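Side-chain contacts in endoglucanase FnCel5A (Fervidobacterium nodosum, PDB 3NCO), which probably hydrolyses the beta-1,4-glucosidic bonds of cellulose, as an endoglucanase of glycosyl hydrolase family 5: residues V40-E45 and K85-V90; V118-W123 and N155-K160; S246-A249 and N253-I256. All coordinates share one frame; numbering follows the deposited sequence.

Contact 1 of 3, residues V40-E45 and K85-V90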
loop_
_atom_site.group_PDB
_atom_site.type_symbol
_atom_site.label_atom_id
_atom_site.label_comp_id
_atom_site.label_asym_id
_atom_site.label_seq_id
_atom_site.Cartn_x
_atom_site.Cartn_y
_atom_site.Cartn_z
ATOM N N VAL A 40 -11.800 -12.488 -4.904
ATOM C CA VAL A 40 -11.344 -12.424 -3.514
ATOM C C VAL A 40 -12.383 -11.750 -2.653
ATOM O O VAL A 40 -12.945 -10.704 -3.016
ATOM C CB VAL A 40 -10.036 -11.670 -3.391
ATOM C CG1 VAL A 40 -9.522 -11.751 -1.950
ATOM C CG2 VAL A 40 -8.989 -12.261 -4.335
ATOM N N TYR A 41 -12.666 -12.348 -1.492
ATOM C CA TYR A 41 -13.658 -11.749 -0.606
ATOM C C TYR A 41 -13.057 -11.927 0.770
ATOM O O TYR A 41 -12.678 -13.061 1.127
ATOM C CB TYR A 41 -15.015 -12.471 -0.698
ATOM C CG TYR A 41 -16.019 -11.853 0.251
ATOM C CD1 TYR A 41 -16.646 -10.675 -0.097
ATOM C CD2 TYR A 41 -16.299 -12.438 1.508
ATOM C CE1 TYR A 41 -17.557 -10.044 0.770
ATOM C CE2 TYR A 41 -17.183 -11.800 2.406
ATOM C CZ TYR A 41 -17.793 -10.609 2.013
ATOM O OH TYR A 41 -18.698 -9.975 2.851
ATOM N N ILE A 42 -12.964 -10.843 1.540
ATOM C CA ILE A 42 -12.253 -10.905 2.834
ATOM C C ILE A 42 -13.050 -11.659 3.907
ATOM O O ILE A 42 -14.124 -11.244 4.316
ATOM C CB ILE A 42 -11.829 -9.494 3.326
ATOM C CG1 ILE A 42 -10.994 -8.784 2.224
ATOM C CG2 ILE A 42 -11.064 -9.622 4.692
ATOM C CD1 ILE A 42 -10.710 -7.349 2.463
ATOM N N GLU A 43 -12.488 -12.773 4.331
ATOM C CA GLU A 43 -13.053 -13.577 5.408
ATOM C C GLU A 43 -12.480 -13.090 6.715
ATOM O O GLU A 43 -11.309 -12.729 6.795
ATOM C CB GLU A 43 -12.738 -15.102 5.185
ATOM C CG GLU A 43 -13.336 -15.652 3.841
ATOM C CD GLU A 43 -12.994 -17.172 3.499
ATOM O OE1 GLU A 43 -12.645 -17.953 4.459
ATOM O OE2 GLU A 43 -13.118 -17.626 2.272
ATOM N N ASP A 44 -13.304 -13.095 7.773
ATOM C CA ASP A 44 -12.796 -12.640 9.077
ATOM C C ASP A 44 -11.603 -13.472 9.494
ATOM O O ASP A 44 -10.682 -12.956 10.162
ATOM C CB ASP A 44 -13.895 -12.823 10.139
ATOM C CG ASP A 44 -15.008 -11.783 10.030
ATOM O OD1 ASP A 44 -14.982 -10.942 9.094
ATOM O OD2 ASP A 44 -15.927 -11.839 10.922
ATOM N N GLU A 45 -11.618 -14.766 9.161
ATOM C CA GLU A 45 -10.515 -15.688 9.565
ATOM C C GLU A 45 -9.168 -15.260 8.962
ATOM O O GLU A 45 -8.128 -15.577 9.491
ATOM C CB GLU A 45 -10.792 -17.156 9.188
ATOM C CG GLU A 45 -10.741 -17.355 7.643
ATOM C CD GLU A 45 -11.180 -18.725 7.132
ATOM O OE1 GLU A 45 -10.292 -19.584 6.821
ATOM O OE2 GLU A 45 -12.434 -18.954 7.033
ATOM N N LYS A 85 -15.824 -0.782 8.030
ATOM C CA LYS A 85 -15.716 -0.698 9.505
ATOM C C LYS A 85 -15.648 -2.091 10.094
ATOM O O LYS A 85 -14.890 -2.344 11.046
ATOM C CB LYS A 85 -16.885 0.051 10.140
ATOM C CG LYS A 85 -16.801 1.542 9.983
ATOM C CD LYS A 85 -18.090 2.272 10.315
ATOM C CE LYS A 85 -18.249 2.580 11.802
ATOM N NZ LYS A 85 -19.394 3.557 11.960
ATOM N N HIS A 86 -16.469 -2.992 9.575
ATOM C CA HIS A 86 -16.393 -4.372 10.057
ATOM C C HIS A 86 -15.007 -4.982 9.826
ATOM O O HIS A 86 -14.403 -5.587 10.715
ATOM C CB HIS A 86 -17.456 -5.251 9.419
ATOM C CG HIS A 86 -17.250 -6.705 9.698
ATOM N ND1 HIS A 86 -17.588 -7.286 10.910
ATOM C CD2 HIS A 86 -16.656 -7.674 8.963
ATOM C CE1 HIS A 86 -17.258 -8.572 10.882
ATOM N NE2 HIS A 86 -16.689 -8.832 9.706
ATOM N N VAL A 87 -14.468 -4.763 8.617
ATOM C CA VAL A 87 -13.192 -5.376 8.273
ATOM C C VAL A 87 -12.038 -4.778 9.112
ATOM O O VAL A 87 -11.099 -5.469 9.522
ATOM C CB VAL A 87 -12.951 -5.169 6.750
ATOM C CG1 VAL A 87 -11.541 -5.377 6.385
ATOM C CG2 VAL A 87 -13.854 -6.097 5.970
ATOM N N VAL A 88 -12.056 -3.469 9.302
ATOM C CA VAL A 88 -11.068 -2.830 10.201
ATOM C C VAL A 88 -11.190 -3.339 11.623
ATOM O O VAL A 88 -10.155 -3.625 12.257
ATOM C CB VAL A 88 -11.372 -1.374 10.359
ATOM C CG1 VAL A 88 -10.426 -0.742 11.379
ATOM C CG2 VAL A 88 -11.119 -0.724 9.016
ATOM N N ASP A 89 -12.434 -3.485 12.099
ATOM C CA ASP A 89 -12.686 -3.983 13.460
ATOM C C ASP A 89 -12.049 -5.355 13.674
ATOM O O ASP A 89 -11.364 -5.595 14.676
ATOM C CB ASP A 89 -14.190 -4.109 13.733
ATOM C CG ASP A 89 -14.875 -2.776 13.960
ATOM O OD1 ASP A 89 -14.189 -1.765 14.190
ATOM O OD2 ASP A 89 -16.135 -2.788 13.937
ATOM N N VAL A 90 -12.289 -6.264 12.727
ATOM C CA VAL A 90 -11.745 -7.607 12.845
ATOM C C VAL A 90 -10.212 -7.586 12.798
ATOM O O VAL A 90 -9.551 -8.331 13.507
ATOM C CB VAL A 90 -12.297 -8.503 11.719
ATOM C CG1 VAL A 90 -11.657 -9.867 11.773
ATOM C CG2 VAL A 90 -13.801 -8.640 11.819
#

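Contact 2 of 3, residues V118-W123 and N155-K160. With PO4 (phosphate ion), chain E.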
loop_
_atom_site.group_PDB
_atom_site.type_symbol
_atom_site.label_atom_id
_atom_site.label_comp_id
_atom_site.label_asym_id
_atom_site.label_seq_id
_atom_site.Cartn_x
_atom_site.Cartn_y
_atom_site.Cartn_z
ATOM N N VAL A 118 -13.739 15.273 -5.226
ATOM C CA VAL A 118 -14.538 14.123 -4.815
ATOM C C VAL A 118 -13.713 13.312 -3.803
ATOM O O VAL A 118 -14.230 12.872 -2.779
ATOM C CB VAL A 118 -14.982 13.246 -6.024
ATOM C CG1 VAL A 118 -15.774 12.025 -5.552
ATOM C CG2 VAL A 118 -15.777 14.091 -7.029
ATOM N N LEU A 119 -12.408 13.166 -4.056
ATOM C CA LEU A 119 -11.537 12.514 -3.088
ATOM C C LEU A 119 -11.552 13.263 -1.761
ATOM O O LEU A 119 -11.588 12.652 -0.678
ATOM C CB LEU A 119 -10.091 12.429 -3.641
ATOM C CG LEU A 119 -9.094 11.734 -2.716
ATOM C CD1 LEU A 119 -9.395 10.237 -2.591
ATOM C CD2 LEU A 119 -7.719 12.023 -3.326
ATOM N N VAL A 120 -11.521 14.602 -1.844
ATOM C CA VAL A 120 -11.575 15.370 -0.583
ATOM C C VAL A 120 -12.842 14.989 0.218
ATOM O O VAL A 120 -12.788 14.794 1.466
ATOM C CB VAL A 120 -11.519 16.883 -0.814
ATOM C CG1 VAL A 120 -11.779 17.628 0.447
ATOM C CG2 VAL A 120 -10.127 17.301 -1.354
ATOM N N GLU A 121 -13.994 14.926 -0.460
ATOM C CA GLU A 121 -15.260 14.586 0.224
ATOM C C GLU A 121 -15.278 13.145 0.734
ATOM O O GLU A 121 -15.761 12.892 1.838
ATOM C CB GLU A 121 -16.450 14.791 -0.696
ATOM C CG GLU A 121 -16.693 16.256 -1.089
ATOM C CD GLU A 121 -16.718 17.207 0.121
ATOM O OE1 GLU A 121 -17.480 16.944 1.080
ATOM O OE2 GLU A 121 -15.975 18.213 0.145
ATOM N N ILE A 122 -14.708 12.218 -0.028
ATOM C CA ILE A 122 -14.572 10.824 0.464
ATOM C C ILE A 122 -13.821 10.819 1.774
ATOM O O ILE A 122 -14.265 10.250 2.771
ATOM C CB ILE A 122 -13.856 9.923 -0.588
ATOM C CG1 ILE A 122 -14.841 9.626 -1.711
ATOM C CG2 ILE A 122 -13.316 8.599 0.048
ATOM C CD1 ILE A 122 -14.192 9.079 -2.984
ATOM N N TRP A 123 -12.682 11.481 1.794
ATOM C CA TRP A 123 -11.857 11.475 2.985
ATOM C C TRP A 123 -12.464 12.242 4.164
ATOM O O TRP A 123 -12.236 11.879 5.342
ATOM C CB TRP A 123 -10.430 11.903 2.656
ATOM C CG TRP A 123 -9.610 10.647 2.295
ATOM C CD1 TRP A 123 -9.093 10.273 1.038
ATOM C CD2 TRP A 123 -9.299 9.583 3.177
ATOM N NE1 TRP A 123 -8.448 9.060 1.143
ATOM C CE2 TRP A 123 -8.586 8.603 2.439
ATOM C CE3 TRP A 123 -9.560 9.369 4.541
ATOM C CZ2 TRP A 123 -8.112 7.415 3.042
ATOM C CZ3 TRP A 123 -9.095 8.233 5.138
ATOM C CH2 TRP A 123 -8.373 7.236 4.403
ATOM N N ASN A 155 0.773 17.185 -5.469
ATOM C CA ASN A 155 1.350 17.982 -4.413
ATOM C C ASN A 155 0.317 19.032 -4.001
ATOM O O ASN A 155 0.309 19.501 -2.849
ATOM C CB ASN A 155 2.623 18.683 -4.935
ATOM C CG ASN A 155 3.822 17.787 -4.866
ATOM O OD1 ASN A 155 3.832 16.879 -4.066
ATOM N ND2 ASN A 155 4.800 18.002 -5.709
ATOM N N GLU A 156 -0.536 19.406 -4.954
ATOM C CA GLU A 156 -1.595 20.383 -4.688
ATOM C C GLU A 156 -2.804 19.777 -3.977
ATOM O O GLU A 156 -3.413 20.404 -3.079
ATOM C CB GLU A 156 -2.037 21.108 -5.972
ATOM C CG GLU A 156 -0.862 21.934 -6.587
ATOM C CD GLU A 156 -1.056 22.410 -8.057
ATOM O OE1 GLU A 156 -0.249 23.290 -8.494
ATOM O OE2 GLU A 156 -1.943 21.898 -8.782
ATOM N N LEU A 157 -3.151 18.547 -4.395
ATOM C CA LEU A 157 -4.319 17.860 -3.909
ATOM C C LEU A 157 -4.225 17.238 -2.507
ATOM O O LEU A 157 -5.123 17.416 -1.677
ATOM C CB LEU A 157 -4.714 16.763 -4.947
ATOM C CG LEU A 157 -5.894 15.871 -4.555
ATOM C CD1 LEU A 157 -7.134 16.728 -4.320
ATOM C CD2 LEU A 157 -6.163 14.846 -5.675
ATOM N N TYR A 158 -3.173 16.434 -2.274
ATOM C CA TYR A 158 -3.101 15.686 -1.045
ATOM C C TYR A 158 -3.163 16.590 0.198
ATOM O O TYR A 158 -3.831 16.191 1.154
ATOM C CB TYR A 158 -1.941 14.657 -1.016
ATOM C CG TYR A 158 -0.629 15.163 -0.470
ATOM C CD1 TYR A 158 0.481 15.397 -1.317
ATOM C CD2 TYR A 158 -0.475 15.381 0.901
ATOM C CE1 TYR A 158 1.689 15.861 -0.821
ATOM C CE2 TYR A 158 0.738 15.838 1.421
ATOM C CZ TYR A 158 1.804 16.080 0.556
ATOM O OH TYR A 158 3.002 16.517 1.105
ATOM N N PRO A 159 -2.524 17.816 0.179
ATOM C CA PRO A 159 -2.707 18.654 1.384
ATOM C C PRO A 159 -4.139 19.085 1.598
ATOM O O PRO A 159 -4.500 19.286 2.763
ATOM C CB PRO A 159 -1.781 19.869 1.135
ATOM C CG PRO A 159 -0.746 19.345 0.119
ATOM C CD PRO A 159 -1.628 18.491 -0.793
ATOM N N LYS A 160 -4.954 19.226 0.538
ATOM C CA LYS A 160 -6.363 19.573 0.772
ATOM C C LYS A 160 -7.062 18.418 1.462
ATOM O O LYS A 160 -7.847 18.611 2.428
ATOM C CB LYS A 160 -7.049 19.890 -0.539
ATOM C CG LYS A 160 -6.392 21.097 -1.231
ATOM C CD LYS A 160 -7.073 21.416 -2.542
ATOM C CE LYS A 160 -6.345 22.581 -3.226
ATOM N NZ LYS A 160 -6.821 22.752 -4.628
HETATM P P PO4 E . 5.573 21.159 -8.082
HETATM O O1 PO4 E . 6.462 20.027 -8.571
HETATM O O2 PO4 E . 6.390 22.271 -7.423
HETATM O O3 PO4 E . 4.893 21.714 -9.333
HETATM O O4 PO4 E . 4.616 20.672 -6.983
#

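Contact 3 of 3, residues S246-A249 and N253-I256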
loop_
_atom_site.group_PDB
_atom_site.type_symbol
_atom_site.label_atom_id
_atom_site.label_comp_id
_atom_site.label_asym_id
_atom_site.label_seq_id
_atom_site.Cartn_x
_atom_site.Cartn_y
_atom_site.Cartn_z
ATOM N N SER A 246 16.232 6.367 0.632
ATOM C CA SER A 246 16.706 6.604 1.971
ATOM C C SER A 246 17.396 7.949 2.089
ATOM O O SER A 246 17.130 8.716 3.016
ATOM C CB SER A 246 17.663 5.461 2.366
ATOM O OG SER A 246 18.368 5.817 3.532
ATOM N N GLU A 247 18.283 8.283 1.148
ATOM C CA GLU A 247 18.916 9.608 1.251
ATOM C C GLU A 247 17.883 10.752 1.175
ATOM O O GLU A 247 17.962 11.754 1.932
ATOM C CB GLU A 247 19.999 9.768 0.163
ATOM C CG GLU A 247 21.151 8.745 0.300
ATOM C CD GLU A 247 22.176 8.801 -0.852
ATOM O OE1 GLU A 247 21.857 9.375 -1.936
ATOM O OE2 GLU A 247 23.300 8.256 -0.683
ATOM N N TRP A 248 16.918 10.615 0.276
ATOM C CA TRP A 248 15.834 11.618 0.209
ATOM C C TRP A 248 15.032 11.718 1.511
ATOM O O TRP A 248 14.761 12.824 1.997
ATOM C CB TRP A 248 14.906 11.327 -1.006
ATOM C CG TRP A 248 13.794 12.300 -1.136
ATOM C CD1 TRP A 248 13.792 13.450 -1.858
ATOM C CD2 TRP A 248 12.502 12.220 -0.504
ATOM N NE1 TRP A 248 12.586 14.107 -1.717
ATOM C CE2 TRP A 248 11.764 13.368 -0.898
ATOM C CE3 TRP A 248 11.883 11.272 0.350
ATOM C CZ2 TRP A 248 10.413 13.604 -0.480
ATOM C CZ3 TRP A 248 10.553 11.520 0.786
ATOM C CH2 TRP A 248 9.836 12.667 0.356
ATOM N N ALA A 249 14.638 10.557 2.050
ATOM C CA ALA A 249 13.840 10.562 3.272
ATOM C C ALA A 249 14.604 11.173 4.472
ATOM O O ALA A 249 13.989 11.857 5.329
ATOM C CB ALA A 249 13.360 9.174 3.566
ATOM N N ASN A 253 13.418 14.359 6.473
ATOM C CA ASN A 253 13.025 14.086 7.857
ATOM C C ASN A 253 11.700 13.349 7.921
ATOM O O ASN A 253 10.831 13.702 8.719
ATOM C CB ASN A 253 12.917 15.418 8.608
ATOM C CG ASN A 253 14.199 16.228 8.487
ATOM O OD1 ASN A 253 14.193 17.419 8.117
ATOM N ND2 ASN A 253 15.309 15.570 8.799
ATOM N N VAL A 254 11.551 12.326 7.089
ATOM C CA VAL A 254 10.260 11.591 7.027
ATOM C C VAL A 254 10.531 10.075 6.966
ATOM O O VAL A 254 11.512 9.646 6.358
ATOM C CB VAL A 254 9.431 12.105 5.825
ATOM C CG1 VAL A 254 10.086 11.717 4.506
ATOM C CG2 VAL A 254 7.952 11.702 5.900
ATOM N N PRO A 255 9.668 9.250 7.620
ATOM C CA PRO A 255 9.885 7.801 7.511
ATOM C C PRO A 255 9.322 7.261 6.203
ATOM O O PRO A 255 8.494 7.918 5.577
ATOM C CB PRO A 255 9.036 7.218 8.645
ATOM C CG PRO A 255 8.393 8.349 9.360
ATOM C CD PRO A 255 8.531 9.585 8.497
ATOM N N ILE A 256 9.766 6.049 5.835
ATOM C CA ILE A 256 9.390 5.441 4.570
ATOM C C ILE A 256 8.756 4.057 4.808
ATOM O O ILE A 256 9.349 3.200 5.483
ATOM C CB ILE A 256 10.660 5.212 3.696
ATOM C CG1 ILE A 256 11.259 6.551 3.296
ATOM C CG2 ILE A 256 10.370 4.322 2.488
ATOM C CD1 ILE A 256 10.439 7.294 2.196
#

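Contact 1 of 3, residues V40-E45 and K85-V90
Residues 40-45 run as an extended loop into the start of helix 44-53 and meet one side of helix 78-93, coming nearest where the CA atoms of Asp-44 and Val-90 lie 6.4 Å apart. The polar link is a histidine-carboxylate hydrogen bond. His-86 NE2 donates to Asp-44 OD1 over 2.8 Å, bent to an N-H...O angle of 153°. The proton reaches OD1 on its syn side, a little out of the carboxylate plane. Carboxylate and imidazole planes are turned 33° against each other. With CG anti to the backbone N (chi1 170°), the His-86 ring is directed to the acid. Helix 78-93 packs on the outside of the TIM barrel, and the contact joins it to the loop leading into helix 44-53 and to that helix's first turn. Val-90 CG2 lies over the rim of one face of the His-86 ring, 3.4 Å above the plane, and is 3.8 Å from Asp-44 OD1. Its CG1 turns to the backbone instead, 3.6 Å from Asp-44 O. Deeper in, Ile-42 CD1 comes within 4.5 Å of Val-87 CG1, a loose apolar touch. Phe-47 of helix 44-53 packs against Ile-42, Val-87 and Val-90.

Contact 2 of 3, residues V118-W123 and N155-K160
Asn-155 ND2 donates a hydrogen bond of 3.0 Å to O4 of a phosphate ion, with an N-H...O angle of 158°. The residue lies on helix 151-168, which packs beside helix 112-130 in the outer layer of the TIM barrel. The ion probably came from the crystallisation liquor and is also hydrogen-bonded to Thr-152 OG1. Asn-155 ND2 bonds as well to the backbone oxygen of Glu-189, and Asn-155 OD1 accepts from the backbone N of Lys-191. Both the oxygen and the nitrogen of the carboxamide are thus bonded, which should fix its rotation. This site is well apart from the meeting of the two segments. The helices follow successive strands of the barrel, so they run in nearly the same direction. Their local axes make an angle of 25° and approach to 9.9 Å. No hydrogen bond joins them here. Leucine and valine methyls make most of the contact. Leu-119 CD2 meets Leu-157 CD2 at 4.0 Å, the two side chains crossing obliquely. Leu-157 starts off to one side of the other helix, but with CG anti to the backbone N (chi1 176°) its methyls are carried across to it. Leu-108 of helix 106-110 touches both leucines. Val-120 uses a single branch, CG2, for two neighbours. One is Leu-157 CD1 at 4.3 Å. The other is Lys-160, whose extended chain leads its NZ away from helix 112-130 and leaves CB to make the touch, 4.1 Å from Val-120 CG2.

Contact 3 of 3, residues S246-A249 and N253-I256
The last turns of helix 232-252 and the chain that leaves it double back on each other, with the CA atoms of Ala-249 and Val-254 5.3 Å apart. Asn-253 takes a positive phi of 55° and ends the helix in a Schellman motif. Val-254 N donates to Ala-249 O over 3.0 Å in a nearly straight bond, the N-H...O angle being 169°. This is the 6-to-1 bond of the motif, made by the residue after Asn-253. Beyond this turn the chain enters strand 256-261, the seventh of the TIM barrel, so the contact sits where an outer helix hands over to an inner strand. Ala-249 CB is wedged against the returning chain. It is 3.4 Å from Ile-256 CG1, tighter than usual for two carbons, and 3.7 Å from Ile-256 CD1. The same methyl lies against a carbonyl, with Ala-249 CB 3.4 Å from Val-254 O. Trp-248 CZ3 comes to 3.8 Å from Val-254 CG1. Val-254 brings this methyl to the indole by placing it between its backbone N and carbonyl carbon (chi1 68°). Ile-256 CD1 lies at the edge of the same ring, near its plane, 4.5 Å from CZ3. Val-200 of strand 198-204 packs against Trp-248, Val-254 and Ile-256. One backbone bond closes the turn while the side-chain pairs are apolar, and the tight approach of Ala-249 to Ile-256 suggests little slack between helix and chain.

How the contacts relate
All three contacts lie in the helix layer round one TIM barrel or at its inner margin, but they join different elements. Contact 2 joins two helices. Contact 1 joins a loop and the helix start after it to a helix. Their segments are 32 and 40 residues apart. Contact 3 is local, joining a helix to the loop after it and the first residue of the next strand. It is also the buried one of the three, and its polar bond is between backbone groups. Contacts 1 and 2 are partly buried. Contact 1 adds a side-chain hydrogen bond at its exposed margin, whereas contact 2 holds its helices by apolar touch. Contacts 1 and 3 lie on opposite sides of the chain's centre. No two of the contacts touch.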